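Local coordinates for TraI domain-containing protein (Salmonella typhi, PDB 2IPQ) that is of unknown function but, as the C-terminal domain of a TraI-like putative nickase/helicase, may take part in conjugal DNA transfer, at residues L10-S13 and W14-G18. Numbering follows the deposited sequence.
Sequences LFWS and WLRDG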
ATOM      1  N   LEU A  10       4.114 -14.670  -1.470  1.00 46.03           N
ATOM      2  CA  LEU A  10       2.685 -14.789  -1.231  1.00 45.83           C
ATOM      3  C   LEU A  10       2.081 -13.415  -1.028  1.00 47.88           C
ATOM      4  O   LEU A  10       1.069 -13.067  -1.643  1.00 47.63           O
ATOM      5  CB  LEU A  10       2.443 -15.605   0.029  1.00 46.95           C
ATOM      6  CG  LEU A  10       1.321 -16.640   0.023  1.00 51.37           C
ATOM      7  CD1 LEU A  10       1.036 -17.071   1.450  1.00 57.87           C
ATOM      8  CD2 LEU A  10       0.056 -16.116  -0.657  1.00 56.68           C
ATOM      9  N   PHE A  11       2.690 -12.622  -0.150  1.00 47.04           N
ATOM     10  CA  PHE A  11       2.120 -11.337   0.147  1.00 46.30           C
ATOM     11  C   PHE A  11       2.147 -10.435  -1.090  1.00 48.36           C
ATOM     12  O   PHE A  11       1.187  -9.718  -1.376  1.00 47.91           O
ATOM     13  CB  PHE A  11       2.847 -10.638   1.292  1.00 45.35           C
ATOM     14  CG  PHE A  11       2.549  -9.167   1.347  1.00 47.67           C
ATOM     15  CD1 PHE A  11       3.330  -8.260   0.655  1.00 50.52           C
ATOM     16  CD2 PHE A  11       1.477  -8.698   2.065  1.00 45.64           C
ATOM     17  CE1 PHE A  11       3.030  -6.887   0.698  1.00 52.36           C
ATOM     18  CE2 PHE A  11       1.168  -7.331   2.110  1.00 49.19           C
ATOM     19  CZ  PHE A  11       1.963  -6.429   1.421  1.00 45.66           C
ATOM     20  N   TRP A  12       3.252 -10.460  -1.825  1.00 48.39           N
ATOM     21  CA  TRP A  12       3.411  -9.555  -2.959  1.00 47.35           C
ATOM     22  C   TRP A  12       2.504 -10.012  -4.123  1.00 49.12           C
ATOM     23  O   TRP A  12       1.875  -9.195  -4.821  1.00 47.85           O
ATOM     24  CB  TRP A  12       4.880  -9.547  -3.382  1.00 49.55           C
ATOM     25  CG  TRP A  12       5.112  -8.891  -4.695  1.00 51.68           C
ATOM     26  CD1 TRP A  12       5.483  -9.494  -5.853  1.00 52.48           C
ATOM     27  CD2 TRP A  12       4.995  -7.490  -4.985  1.00 50.42           C
ATOM     28  NE1 TRP A  12       5.606  -8.559  -6.851  1.00 54.13           N
ATOM     29  CE2 TRP A  12       5.303  -7.322  -6.344  1.00 52.08           C
ATOM     30  CE3 TRP A  12       4.644  -6.365  -4.223  1.00 55.71           C
ATOM     31  CZ2 TRP A  12       5.281  -6.072  -6.968  1.00 52.79           C
ATOM     32  CZ3 TRP A  12       4.622  -5.123  -4.835  1.00 56.57           C
ATOM     33  CH2 TRP A  12       4.939  -4.987  -6.199  1.00 55.96           C
ATOM     34  N   SER A  13       2.440 -11.327  -4.320  1.00 44.28           N
ATOM     35  CA  SER A  13       1.518 -11.922  -5.267  1.00 46.36           C
ATOM     36  C   SER A  13       0.056 -11.562  -4.965  1.00 46.09           C
ATOM     37  O   SER A  13      -0.719 -11.240  -5.869  1.00 45.94           O
ATOM     38  CB  SER A  13       1.699 -13.448  -5.264  1.00 43.84           C
ATOM     39  OG  SER A  13       0.679 -14.053  -6.025  1.00 60.02           O
ATOM     40  N   TRP A  14      -0.323 -11.615  -3.687  1.00 47.75           N
ATOM     41  CA  TRP A  14      -1.673 -11.236  -3.256  1.00 48.10           C
ATOM     42  C   TRP A  14      -1.972  -9.750  -3.501  1.00 48.66           C
ATOM     43  O   TRP A  14      -3.045  -9.385  -3.996  1.00 50.20           O
ATOM     44  CB  TRP A  14      -1.866 -11.597  -1.772  1.00 48.57           C
ATOM     45  CG  TRP A  14      -3.069 -10.931  -1.091  1.00 46.49           C
ATOM     46  CD1 TRP A  14      -4.347 -11.417  -1.005  1.00 49.85           C
ATOM     47  CD2 TRP A  14      -3.073  -9.669  -0.413  1.00 50.03           C
ATOM     48  NE1 TRP A  14      -5.150 -10.527  -0.319  1.00 52.83           N
ATOM     49  CE2 TRP A  14      -4.388  -9.448   0.059  1.00 53.99           C
ATOM     50  CE3 TRP A  14      -2.085  -8.700  -0.153  1.00 50.43           C
ATOM     51  CZ2 TRP A  14      -4.745  -8.297   0.777  1.00 50.92           C
ATOM     52  CZ3 TRP A  14      -2.441  -7.560   0.553  1.00 52.19           C
ATOM     53  CH2 TRP A  14      -3.767  -7.371   1.015  1.00 50.05           C
ATOM     54  N   LEU A  15      -1.033  -8.890  -3.135  1.00 49.67           N
ATOM     55  CA  LEU A  15      -1.209  -7.430  -3.263  1.00 50.34           C
ATOM     56  C   LEU A  15      -1.268  -7.044  -4.740  1.00 49.72           C
ATOM     57  O   LEU A  15      -2.148  -6.297  -5.193  1.00 51.50           O
ATOM     58  CB  LEU A  15       0.005  -6.702  -2.648  1.00 53.88           C
ATOM     59  CG  LEU A  15       0.001  -5.191  -2.339  1.00 53.62           C
ATOM     60  CD1 LEU A  15       0.809  -4.421  -3.318  1.00 60.13           C
ATOM     61  CD2 LEU A  15      -1.395  -4.570  -2.130  1.00 55.23           C
ATOM     62  N   ARG A  16      -0.308  -7.542  -5.487  1.00 48.42           N
ATOM     63  CA  ARG A  16      -0.145  -7.139  -6.870  1.00 51.52           C
ATOM     64  C   ARG A  16      -1.297  -7.651  -7.751  1.00 51.06           C
ATOM     65  O   ARG A  16      -1.909  -6.884  -8.509  1.00 49.30           O
ATOM     66  CB  ARG A  16       1.197  -7.627  -7.379  1.00 47.21           C
ATOM     67  CG  ARG A  16       1.649  -6.993  -8.641  1.00 54.98           C
ATOM     68  CD  ARG A  16       1.768  -8.035  -9.705  1.00 64.39           C
ATOM     69  NE  ARG A  16       2.919  -8.925  -9.554  1.00 68.01           N
ATOM     70  CZ  ARG A  16       2.838 -10.257  -9.487  1.00 70.12           C
ATOM     71  NH1 ARG A  16       3.938 -11.009  -9.358  1.00 63.90           N
ATOM     72  NH2 ARG A  16       1.655 -10.843  -9.546  1.00 64.41           N
ATOM     73  N   ASP A  17      -1.598  -8.941  -7.644  1.00 49.97           N
ATOM     74  CA  ASP A  17      -2.681  -9.506  -8.427  1.00 51.15           C
ATOM     75  C   ASP A  17      -4.044  -9.048  -7.912  1.00 50.80           C
ATOM     76  O   ASP A  17      -5.010  -9.008  -8.654  1.00 51.03           O
ATOM     77  CB  ASP A  17      -2.566 -11.039  -8.490  1.00 51.18           C
ATOM     78  CG  ASP A  17      -1.275 -11.519  -9.207  1.00 53.26           C
ATOM     79  OD1 ASP A  17      -0.533 -10.678  -9.763  1.00 55.99           O
ATOM     80  OD2 ASP A  17      -0.992 -12.741  -9.228  1.00 60.19           O
ATOM     81  N   GLY A  18      -4.121  -8.687  -6.637  1.00 49.84           N
ATOM     82  CA  GLY A  18      -5.359  -8.146  -6.097  1.00 50.15           C
ATOM     83  C   GLY A  18      -5.687  -6.743  -6.586  1.00 50.86           C
ATOM     84  O   GLY A  18      -6.848  -6.432  -6.846  1.00 50.30           O
TER
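Two successive turns of the N-terminal helix 4-20 meet here, with F11 and W14 side by side on the face that meets helix 46-54 and W12 and R16 packed together farther round the helix. CE2 of F11 lies 3.9 Å from CZ3 of W14; the two rings are inclined by 39° and meet obliquely. Both tryptophans and F11 carry CG anti to the backbone N, and for W14 (chi1 164°) this swings the indole back along the helix, so that the F11 carbonyl O lies at the edge of the indole, near its plane, 3.6 Å from CE3. That same oxygen accepts the N-H of L15 at 3.0 Å, one of four successive i to i+4 bonds that tie the turns together. In this domain, which belongs to the putative TraI C-terminal family of the helix-turn-helix clan, the aromatic face packs against two neighbouring helices: F11 meets F48 and stands edge-to-face with F76, while W14 is edge-to-face with F51. W12 reaches both F76 of helix 68-77 and I118 of helix 115-118, the latter also touched by L15; CD1 of L15 is 4.2 Å from CZ3 of W12. R16 lays its CB over one face of the W12 indole, and bends at chi2 and chi3 carry the chain along the ring until NE is 3.8 Å from W12 NE1. The guanidinium plane stands nearly upright to the indole, at 80°, and its pairing with the D17 carboxylate is doubtful in detail, because the modelled distance from R16 NH2 to D17 OD1, 2.2 Å, is implausibly short.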